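Local coordinates for protein transcriptional regulator (Streptococcus dysgalactiae, PDB 4YV9) that binds DNA and SHP pheromone peptides as a quorum-sensing transcriptional regulator, a receptor that cyclic peptides can inhibit, at residues T225-L228 and Y229-Y233; C191-I194 and S195-S199. One frame throughout, in Å; residues are numbered along the deposited sequence.

Contact 1: residues T225-L228 and Y229-Y233; sequences TVFL and YVHGY
Phe227 and His231 both set CG anti to the backbone N, with chi1 at -174° and -172°. With matching first torsions one turn apart, the two side chains leave helix 221-236 side by side and point the same way. Their rings are almost parallel, with planes at 11°. They are slid well apart, with the centroids of the Phe227 and His231 rings at 5.4 Å, so the rings barely overlap. The closer approach is a CH-pi contact. CB of His231 sits over one face of the Phe227 ring, offset toward the rim, 4.3 Å from the ring centroid. His231 N also donates to Phe227 O at 2.9 Å, which ties the pair at the backbone as well.

Val226 and Val230 make a second pair, again side by side. CG1 of Val226 meets CG2 of Val230 at 3.9 Å. The same CG2 of Val230 lies 3.3 Å from Val226 O, and that carbonyl accepts the backbone N of Val230 at 2.9 Å. The methyl therefore packs against a carbonyl already engaged in a helix bond. Tyr229 N and Gly232 N bond back to Thr225 O and Leu228 O. The turns are thus joined without a break.

Val230 lies against Leu192 and Ile196 of helix 179-197, while Phe227 packs on helix 201-215. Tyr229 meets Tyr266 and His269 of helix 260-273 edge to face. Val226 also touches a modified side chain of the bound peptide.

The arrangement is a set of i to i+4 side-chain pairs along one buried alpha helix. It belongs to the helical-repeat, TPR-like C-terminal domain, with Val226 at the peptide site.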
loop_
_atom_site.group_PDB
_atom_site.type_symbol
_atom_site.label_atom_id
_atom_site.label_comp_id
_atom_site.label_asym_id
_atom_site.label_seq_id
_atom_site.Cartn_x
_atom_site.Cartn_y
_atom_site.Cartn_z
ATOM N N THR B 225 0.203 9.796 13.816
ATOM C CA THR B 225 1.122 10.459 14.746
ATOM C C THR B 225 1.312 11.921 14.369
ATOM O O THR B 225 1.274 12.798 15.232
ATOM C CB THR B 225 2.480 9.781 14.780
ATOM O OG1 THR B 225 2.321 8.430 15.218
ATOM C CG2 THR B 225 3.431 10.523 15.729
ATOM N N VAL B 226 1.504 12.179 13.075
ATOM C CA VAL B 226 1.637 13.553 12.598
ATOM C C VAL B 226 0.334 14.313 12.844
ATOM O O VAL B 226 0.347 15.453 13.305
ATOM C CB VAL B 226 2.022 13.589 11.098
ATOM C CG1 VAL B 226 1.885 14.986 10.523
ATOM C CG2 VAL B 226 3.459 13.067 10.907
ATOM N N PHE B 227 -0.795 13.667 12.554
ATOM C CA PHE B 227 -2.105 14.277 12.792
ATOM C C PHE B 227 -2.344 14.557 14.278
ATOM O O PHE B 227 -2.974 15.550 14.628
ATOM C CB PHE B 227 -3.206 13.382 12.231
ATOM C CG PHE B 227 -4.583 13.990 12.290
ATOM C CD1 PHE B 227 -4.835 15.244 11.749
ATOM C CD2 PHE B 227 -5.626 13.301 12.872
ATOM C CE1 PHE B 227 -6.102 15.801 11.802
ATOM C CE2 PHE B 227 -6.898 13.856 12.925
ATOM C CZ PHE B 227 -7.129 15.106 12.388
ATOM N N LEU B 228 -1.845 13.693 15.158
ATOM C CA LEU B 228 -1.922 13.973 16.598
ATOM C C LEU B 228 -1.236 15.307 16.891
ATOM O O LEU B 228 -1.734 16.122 17.656
ATOM C CB LEU B 228 -1.264 12.853 17.410
ATOM C CG LEU B 228 -1.204 13.029 18.925
ATOM C CD1 LEU B 228 -2.599 13.178 19.498
ATOM C CD2 LEU B 228 -0.506 11.821 19.522
ATOM N N TYR B 229 -0.097 15.529 16.245
ATOM C CA TYR B 229 0.684 16.732 16.512
ATOM C C TYR B 229 -0.015 17.959 15.942
ATOM O O TYR B 229 -0.192 18.946 16.625
ATOM C CB TYR B 229 2.091 16.616 15.925
ATOM C CG TYR B 229 2.960 17.801 16.288
ATOM C CD1 TYR B 229 2.916 18.977 15.540
ATOM C CD2 TYR B 229 3.819 17.749 17.376
ATOM C CE1 TYR B 229 3.702 20.059 15.861
ATOM C CE2 TYR B 229 4.611 18.829 17.700
ATOM C CZ TYR B 229 4.543 19.982 16.940
ATOM O OH TYR B 229 5.321 21.061 17.263
ATOM N N VAL B 230 -0.430 17.854 14.686
ATOM C CA VAL B 230 -0.928 18.985 13.919
ATOM C C VAL B 230 -2.277 19.450 14.443
ATOM O O VAL B 230 -2.541 20.651 14.568
ATOM C CB VAL B 230 -1.041 18.598 12.423
ATOM C CG1 VAL B 230 -1.820 19.651 11.645
ATOM C CG2 VAL B 230 0.358 18.375 11.826
ATOM N N HIS B 231 -3.132 18.483 14.755
ATOM C CA HIS B 231 -4.429 18.775 15.341
ATOM C C HIS B 231 -4.252 19.401 16.730
ATOM O O HIS B 231 -4.967 20.330 17.097
ATOM C CB HIS B 231 -5.269 17.496 15.411
ATOM C CG HIS B 231 -6.690 17.725 15.815
ATOM N ND1 HIS B 231 -7.480 16.731 16.350
ATOM C CD2 HIS B 231 -7.466 18.833 15.761
ATOM C CE1 HIS B 231 -8.680 17.219 16.616
ATOM N NE2 HIS B 231 -8.698 18.492 16.265
ATOM N N GLY B 232 -3.282 18.901 17.492
ATOM C CA GLY B 232 -2.966 19.489 18.783
ATOM C C GLY B 232 -2.560 20.935 18.591
ATOM O O GLY B 232 -2.928 21.814 19.378
ATOM N N TYR B 233 -1.810 21.177 17.519
ATOM C CA TYR B 233 -1.355 22.521 17.162
ATOM C C TYR B 233 -2.548 23.420 16.832
ATOM O O TYR B 233 -2.603 24.584 17.246
ATOM C CB TYR B 233 -0.375 22.431 15.988
ATOM C CG TYR B 233 0.110 23.744 15.409
ATOM C CD1 TYR B 233 0.557 24.776 16.225
ATOM C CD2 TYR B 233 0.155 23.930 14.029
ATOM C CE1 TYR B 233 1.015 25.969 15.683
ATOM C CE2 TYR B 233 0.614 25.110 13.480
ATOM C CZ TYR B 233 1.037 26.126 14.308
ATOM O OH TYR B 233 1.483 27.299 13.749
#

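Contact 2: residues C191-I194 and S195-S199; sequences CLII and SIDYS
Leu192 and Ile196 run at a slant to each other, one turn apart on helix 179-197. CD1 of Leu192 meets CD1 of Ile196 at 3.8 Å. CG1 of Ile196 also comes within 3.2 Å of Leu192 O.

Ile194 and Tyr198 are turned differently. They run side by side and point the same way. CG2 of Ile194 approaches CD2 of Tyr198 at 3.7 Å, oblique to the ring. This branch of Ile194 is anti to the backbone N, because CG1 takes the place anti to the carbonyl carbon (chi1 -58°). Tyr198 is exposed, so this apolar pair lies at the solvent margin.

Ile193 and Asp197 are also side by side. CG2 of Ile193 is 3.8 Å from Asp197 OD2, a plain contact of a methyl with a carboxylate oxygen. The other oxygen, OD1, is hydrogen-bonded to Tyr233 OH of helix 221-236, which would help fix the turn of the carboxylate. Ile193 also packs on a modified side chain of the bound peptide.

Ser195 reaches back toward Cys191. Its backbone N gives a hydrogen bond to Cys191 O at 2.9 Å. Ser195 OG lies 3.1 Å from the same carbonyl O, but that bond is not settled; OG is also hydrogen-bonded with Tyr157 OH.

The helix bonds continue to the last turn, where Tyr198 N donates to Ile194 O at 2.9 Å. Ser199 then leaves helical geometry with phi at 62°, and its N bonds back to Ile196 O at 2.8 Å. The arrangement is a Schellman motif, which closes helix 179-197 ahead of helix 201-215 in the helical-repeat C-terminal domain.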
loop_
_atom_site.group_PDB
_atom_site.type_symbol
_atom_site.label_atom_id
_atom_site.label_comp_id
_atom_site.label_asym_id
_atom_site.label_seq_id
_atom_site.Cartn_x
_atom_site.Cartn_y
_atom_site.Cartn_z
ATOM N N CYS B 191 -1.881 20.296 3.889
ATOM C CA CYS B 191 -2.711 21.477 3.704
ATOM C C CYS B 191 -3.221 21.995 5.044
ATOM O O CYS B 191 -3.297 23.205 5.256
ATOM C CB CYS B 191 -3.894 21.188 2.776
ATOM S SG CYS B 191 -4.681 22.696 2.155
ATOM N N LEU B 192 -3.575 21.073 5.936
ATOM C CA LEU B 192 -4.048 21.433 7.269
ATOM C C LEU B 192 -2.994 22.244 8.022
ATOM O O LEU B 192 -3.311 23.212 8.706
ATOM C CB LEU B 192 -4.422 20.176 8.063
ATOM C CG LEU B 192 -4.749 20.367 9.549
ATOM C CD1 LEU B 192 -5.860 21.404 9.757
ATOM C CD2 LEU B 192 -5.118 19.051 10.216
ATOM N N ILE B 193 -1.737 21.848 7.877
ATOM C CA ILE B 193 -0.627 22.590 8.490
ATOM C C ILE B 193 -0.598 24.057 8.034
ATOM O O ILE B 193 -0.469 24.972 8.856
ATOM C CB ILE B 193 0.725 21.898 8.177
ATOM C CG1 ILE B 193 0.905 20.695 9.098
ATOM C CG2 ILE B 193 1.895 22.860 8.340
ATOM C CD1 ILE B 193 1.947 19.695 8.613
ATOM N N ILE B 194 -0.746 24.272 6.729
ATOM C CA ILE B 194 -0.749 25.616 6.156
ATOM C C ILE B 194 -1.975 26.407 6.599
ATOM O O ILE B 194 -1.891 27.599 6.900
ATOM C CB ILE B 194 -0.700 25.555 4.617
ATOM C CG1 ILE B 194 0.545 24.796 4.164
ATOM C CG2 ILE B 194 -0.715 26.948 4.022
ATOM C CD1 ILE B 194 0.677 24.672 2.665
ATOM N N SER B 195 -3.114 25.727 6.652
ATOM C CA SER B 195 -4.367 26.352 7.040
ATOM C C SER B 195 -4.314 26.849 8.472
ATOM O O SER B 195 -4.830 27.924 8.787
ATOM C CB SER B 195 -5.525 25.367 6.872
ATOM O OG SER B 195 -5.767 25.137 5.499
ATOM N N ILE B 196 -3.695 26.059 9.338
ATOM C CA ILE B 196 -3.501 26.477 10.716
ATOM C C ILE B 196 -2.551 27.678 10.775
ATOM O O ILE B 196 -2.865 28.688 11.410
ATOM C CB ILE B 196 -2.961 25.330 11.581
ATOM C CG1 ILE B 196 -3.982 24.199 11.658
ATOM C CG2 ILE B 196 -2.673 25.822 12.987
ATOM C CD1 ILE B 196 -3.394 22.901 12.164
ATOM N N ASP B 197 -1.410 27.567 10.092
ATOM C CA ASP B 197 -0.408 28.638 10.041
ATOM C C ASP B 197 -1.015 29.974 9.648
ATOM O O ASP B 197 -0.721 30.997 10.248
ATOM C CB ASP B 197 0.709 28.300 9.049
ATOM C CG ASP B 197 1.687 27.270 9.584
ATOM O OD1 ASP B 197 1.771 27.113 10.823
ATOM O OD2 ASP B 197 2.376 26.622 8.762
ATOM N N TYR B 198 -1.862 29.948 8.631
ATOM C CA TYR B 198 -2.496 31.147 8.110
ATOM C C TYR B 198 -3.790 31.478 8.853
ATOM O O TYR B 198 -4.499 32.416 8.482
ATOM C CB TYR B 198 -2.783 30.979 6.617
ATOM C CG TYR B 198 -1.588 31.148 5.706
ATOM C CD1 TYR B 198 -0.488 31.899 6.097
ATOM C CD2 TYR B 198 -1.571 30.570 4.439
ATOM C CE1 TYR B 198 0.603 32.063 5.258
ATOM C CE2 TYR B 198 -0.486 30.729 3.594
ATOM C CZ TYR B 198 0.598 31.473 4.008
ATOM O OH TYR B 198 1.682 31.639 3.172
ATOM N N SER B 199 -4.093 30.703 9.893
ATOM C CA SER B 199 -5.267 30.930 10.741
ATOM C C SER B 199 -6.595 30.823 9.982
ATOM O O SER B 199 -7.572 31.486 10.332
ATOM C CB SER B 199 -5.175 32.300 11.432
ATOM O OG SER B 199 -3.994 32.411 12.211
#

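The two contacts lie on neighbouring helices of the C-terminal domain, with centres about 12 Å apart. Contact 1 is the more buried and sits inside a continuous helix. Contact 2 is partly buried and runs out at a helix end, where its last residues are exposed. The helices meet directly: Val230 CG2 touches Ile193 CG1 at 3.6 Å, and Tyr233 CE2 lies 3.4 Å from Ile196 CG2. Contact 1 relies on aromatic and valine pairs. Contact 2 uses aliphatic branches, a serine, an aspartate and the exposed Tyr198 ring, which meets an isoleucine methyl rather than another ring. Each places one aliphatic residue on the bound peptide. Contact 1 also reaches the second subunit, where Leu228 packs on Leu257 of that chain.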